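Local atomic coordinates of sugar isomerase (Sinorhizobium meliloti, PDB entry 3QC0), a protein that binds zinc in a TIM barrel of the xylose isomerase-like family and probably acts as a sugar isomerase. Residues A[28-39]-A[57-66]. Residues are numbered along the deposited sequence; the frame is centred on the assembly and turned at random.
Sequences LKHGITAIAPWR and NGLKLTGLCR
Ala34 lies beside Lys60, and Ile35 beside Leu61, in a short parallel ladder. Lys60 N donates to Thr33 O, Ile35 N to Lys60 O, and Thr62 N to Ile35 O, the last at 2.9 Å and bent to 145°. The register then slips by one residue around Gly63, whose buried carbonyl O finds no hydrogen-bond partner. Pairing resumes where Cys65 N gives a nearly straight bond (177°) to Pro37 O and Arg39 N one to Cys65 O. These are neighbouring strands, 34-36 and 60-68, of the eight-stranded TIM barrel; most of the chain between them is helical (39-45 and 47-57), a right-handed beta-alpha-beta crossover.

Apolar side chains fill the outer, helix-covered face. Ile35 CG1 lies alongside Leu61 CD1 at 3.9 Å. Leu61 CD2 presses tightly on Pro37 CD at 3.5 Å, and Leu64 CD1 meets Pro37 CG from across. Leu28 CD2 reaches Leu59 CD2 at 3.8 Å.

At the C-terminal end, Cys65 CB sits over the five-membered ring of Trp38, 3.5 Å from its centroid, a CH-pi contact. Cys65 SG lies over the same face, 4.3 Å from that centroid. Trp38 CG is anti to its carbonyl carbon (chi1 -70°), which lays the indole beneath Cys65. Asn10 holds Trp38 NE1, and the ring also touches the zinc ligand Glu248. An alanine at Trp38 would take away the indole, and would probably leave Cys65 without its aromatic cover and Asn10 without its N-H donor. Arg66 NE approaches Trp38 CZ3 obliquely at 3.5 Å. Arg39 instead carries its guanidinium to Glu91 and Asp84 in salt bridges.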
loop_
_atom_site.group_PDB
_atom_site.type_symbol
_atom_site.label_atom_id
_atom_site.label_comp_id
_atom_site.label_asym_id
_atom_site.label_seq_id
_atom_site.Cartn_x
_atom_site.Cartn_y
_atom_site.Cartn_z
ATOM N N LEU A 28 3.236 31.355 13.423
ATOM C CA LEU A 28 4.143 32.504 13.571
ATOM C C LEU A 28 4.642 32.687 15.023
ATOM O O LEU A 28 5.818 33.035 15.228
ATOM C CB LEU A 28 3.461 33.792 13.099
ATOM C CG LEU A 28 3.248 33.935 11.590
ATOM C CD1 LEU A 28 2.358 35.174 11.304
ATOM C CD2 LEU A 28 4.579 34.018 10.832
ATOM N N LYS A 29 3.764 32.401 15.992
ATOM C CA LYS A 29 4.135 32.394 17.436
ATOM C C LYS A 29 5.295 31.413 17.706
ATOM O O LYS A 29 6.053 31.591 18.658
ATOM C CB LYS A 29 2.937 31.989 18.339
ATOM C CG LYS A 29 1.776 33.035 18.545
ATOM C CD LYS A 29 0.576 32.405 19.348
ATOM C CE LYS A 29 -0.435 33.449 19.833
ATOM N NZ LYS A 29 -1.690 32.958 20.519
ATOM N N HIS A 30 5.410 30.360 16.883
ATOM C CA HIS A 30 6.512 29.405 17.031
ATOM C C HIS A 30 7.653 29.593 16.043
ATOM O O HIS A 30 8.491 28.698 15.889
ATOM C CB HIS A 30 5.990 27.974 16.906
ATOM C CG HIS A 30 5.148 27.533 18.053
ATOM N ND1 HIS A 30 5.678 26.876 19.142
ATOM C CD2 HIS A 30 3.813 27.611 18.271
ATOM C CE1 HIS A 30 4.707 26.575 19.984
ATOM N NE2 HIS A 30 3.565 27.010 19.482
ATOM N N GLY A 31 7.684 30.717 15.339
ATOM C CA GLY A 31 8.793 30.963 14.415
ATOM C C GLY A 31 8.657 30.254 13.069
ATOM O O GLY A 31 9.653 30.101 12.335
ATOM N N ILE A 32 7.438 29.809 12.759
ATOM C CA ILE A 32 7.219 29.052 11.508
ATOM C C ILE A 32 6.665 30.029 10.476
ATOM O O ILE A 32 5.640 30.685 10.726
ATOM C CB ILE A 32 6.315 27.810 11.721
ATOM C CG1 ILE A 32 7.035 26.772 12.593
ATOM C CG2 ILE A 32 5.914 27.174 10.379
ATOM C CD1 ILE A 32 6.084 25.814 13.283
ATOM N N THR A 33 7.360 30.159 9.343
ATOM C CA THR A 33 6.912 31.067 8.274
ATOM C C THR A 33 6.521 30.391 6.958
ATOM O O THR A 33 6.488 31.038 5.892
ATOM C CB THR A 33 7.987 32.138 7.966
ATOM O OG1 THR A 33 9.209 31.494 7.590
ATOM C CG2 THR A 33 8.220 33.064 9.188
ATOM N N ALA A 34 6.251 29.090 7.016
ATOM C CA ALA A 34 5.812 28.380 5.836
ATOM C C ALA A 34 4.660 27.473 6.248
ATOM O O ALA A 34 4.699 26.854 7.310
ATOM C CB ALA A 34 6.962 27.543 5.278
ATOM N N ILE A 35 3.644 27.417 5.395
ATOM C CA ILE A 35 2.429 26.661 5.622
ATOM C C ILE A 35 2.036 25.963 4.322
ATOM O O ILE A 35 2.524 26.302 3.242
ATOM C CB ILE A 35 1.255 27.553 6.140
ATOM C CG1 ILE A 35 0.909 28.692 5.150
ATOM C CG2 ILE A 35 1.620 28.149 7.513
ATOM C CD1 ILE A 35 -0.485 29.221 5.342
ATOM N N ALA A 36 1.118 25.017 4.449
ATOM C CA ALA A 36 0.402 24.463 3.305
ATOM C C ALA A 36 -1.060 24.359 3.689
ATOM O O ALA A 36 -1.461 23.439 4.407
ATOM C CB ALA A 36 0.989 23.097 2.895
ATOM N N PRO A 37 -1.872 25.346 3.268
ATOM C CA PRO A 37 -3.281 25.285 3.547
ATOM C C PRO A 37 -4.044 24.437 2.539
ATOM O O PRO A 37 -3.522 24.099 1.469
ATOM C CB PRO A 37 -3.716 26.733 3.415
ATOM C CG PRO A 37 -2.879 27.230 2.260
ATOM C CD PRO A 37 -1.530 26.509 2.429
ATOM N N TRP A 38 -5.282 24.129 2.910
ATOM C CA TRP A 38 -6.193 23.428 2.057
ATOM C C TRP A 38 -7.229 24.364 1.466
ATOM O O TRP A 38 -7.571 25.420 2.055
ATOM C CB TRP A 38 -6.879 22.302 2.838
ATOM C CG TRP A 38 -5.963 21.188 3.192
ATOM C CD1 TRP A 38 -4.798 21.257 3.889
ATOM C CD2 TRP A 38 -6.103 19.812 2.803
ATOM N NE1 TRP A 38 -4.217 20.017 3.973
ATOM C CE2 TRP A 38 -5.007 19.123 3.317
ATOM C CE3 TRP A 38 -7.075 19.106 2.102
ATOM C CZ2 TRP A 38 -4.852 17.749 3.164
ATOM C CZ3 TRP A 38 -6.901 17.731 1.937
ATOM C CH2 TRP A 38 -5.794 17.092 2.439
ATOM N N ARG A 39 -7.785 23.977 0.327
ATOM C CA ARG A 39 -8.678 24.867 -0.405
ATOM C C ARG A 39 -9.942 25.202 0.374
ATOM O O ARG A 39 -10.452 26.322 0.257
ATOM C CB ARG A 39 -9.037 24.252 -1.744
ATOM C CG ARG A 39 -7.816 24.180 -2.680
ATOM C CD ARG A 39 -8.169 23.483 -3.938
ATOM N NE ARG A 39 -9.074 24.231 -4.777
ATOM C CZ ARG A 39 -9.814 23.707 -5.754
ATOM N NH1 ARG A 39 -9.801 22.392 -5.976
ATOM N NH2 ARG A 39 -10.561 24.438 -6.497
ATOM N N ASN A 57 2.493 38.791 6.205
ATOM C CA ASN A 57 3.403 38.074 7.073
ATOM C C ASN A 57 4.564 37.431 6.324
ATOM O O ASN A 57 5.391 36.770 6.927
ATOM C CB ASN A 57 2.611 37.041 7.862
ATOM C CG ASN A 57 1.622 37.687 8.803
ATOM O OD1 ASN A 57 1.998 38.135 9.887
ATOM N ND2 ASN A 57 0.368 37.759 8.399
ATOM N N GLY A 58 4.640 37.641 5.016
ATOM C CA GLY A 58 5.746 37.123 4.221
ATOM C C GLY A 58 5.781 35.583 4.206
ATOM O O GLY A 58 6.866 35.004 4.173
ATOM N N LEU A 59 4.611 34.943 4.254
ATOM C CA LEU A 59 4.535 33.454 4.375
ATOM C C LEU A 59 4.883 32.792 3.064
ATOM O O LEU A 59 4.417 33.210 2.005
ATOM C CB LEU A 59 3.134 32.989 4.797
ATOM C CG LEU A 59 2.519 33.458 6.117
ATOM C CD1 LEU A 59 1.124 32.835 6.316
ATOM C CD2 LEU A 59 3.411 33.154 7.294
ATOM N N LYS A 60 5.683 31.723 3.151
ATOM C CA LYS A 60 5.875 30.780 2.045
ATOM C C LYS A 60 4.751 29.755 2.125
ATOM O O LYS A 60 4.348 29.356 3.219
ATOM C CB LYS A 60 7.239 30.091 2.152
ATOM C CG LYS A 60 7.340 28.800 1.338
ATOM C CD LYS A 60 8.726 28.156 1.430
ATOM C CE LYS A 60 9.783 28.913 0.623
ATOM N NZ LYS A 60 9.417 29.151 -0.795
ATOM N N LEU A 61 4.216 29.363 0.977
ATOM C CA LEU A 61 3.332 28.201 0.893
ATOM C C LEU A 61 4.110 27.071 0.230
ATOM O O LEU A 61 4.511 27.180 -0.931
ATOM C CB LEU A 61 2.070 28.491 0.100
ATOM C CG LEU A 61 0.864 28.916 0.943
ATOM C CD1 LEU A 61 1.075 30.272 1.609
ATOM C CD2 LEU A 61 -0.419 28.873 0.106
ATOM N N THR A 62 4.370 26.008 0.980
ATOM C CA THR A 62 5.087 24.864 0.387
ATOM C C THR A 62 4.179 24.090 -0.577
ATOM O O THR A 62 4.666 23.308 -1.407
ATOM C CB THR A 62 5.670 23.934 1.487
ATOM O OG1 THR A 62 4.666 23.666 2.471
ATOM C CG2 THR A 62 6.906 24.592 2.130
ATOM N N GLY A 63 2.870 24.286 -0.438
ATOM C CA GLY A 63 1.885 23.721 -1.331
ATOM C C GLY A 63 0.515 24.315 -1.072
ATOM O O GLY A 63 0.304 24.948 -0.019
ATOM N N LEU A 64 -0.395 24.112 -2.020
ATOM C CA LEU A 64 -1.836 24.253 -1.779
ATOM C C LEU A 64 -2.435 22.856 -1.982
ATOM O O LEU A 64 -2.186 22.204 -3.009
ATOM C CB LEU A 64 -2.481 25.241 -2.747
ATOM C CG LEU A 64 -3.993 25.418 -2.646
ATOM C CD1 LEU A 64 -4.429 25.993 -1.263
ATOM C CD2 LEU A 64 -4.523 26.301 -3.800
ATOM N N CYS A 65 -3.218 22.411 -1.003
ATOM C CA CYS A 65 -3.882 21.116 -1.073
ATOM C C CYS A 65 -5.370 21.275 -1.355
ATOM O O CYS A 65 -6.081 21.904 -0.540
ATOM C CB CYS A 65 -3.729 20.363 0.230
ATOM S SG CYS A 65 -2.076 19.804 0.574
ATOM N N ARG A 66 -5.918 20.734 -2.443
ATOM C CA ARG A 66 -5.229 20.011 -3.508
ATOM C C ARG A 66 -6.080 20.063 -4.753
ATOM O O ARG A 66 -7.301 20.242 -4.701
ATOM C CB ARG A 66 -4.967 18.520 -3.118
ATOM C CG ARG A 66 -6.194 17.626 -2.930
ATOM C CD ARG A 66 -6.924 17.852 -1.681
ATOM N NE ARG A 66 -7.771 16.721 -1.268
ATOM C CZ ARG A 66 -9.078 16.688 -1.137
ATOM N NH1 ARG A 66 -9.873 17.759 -1.322
ATOM N NH2 ARG A 66 -9.608 15.526 -0.726
#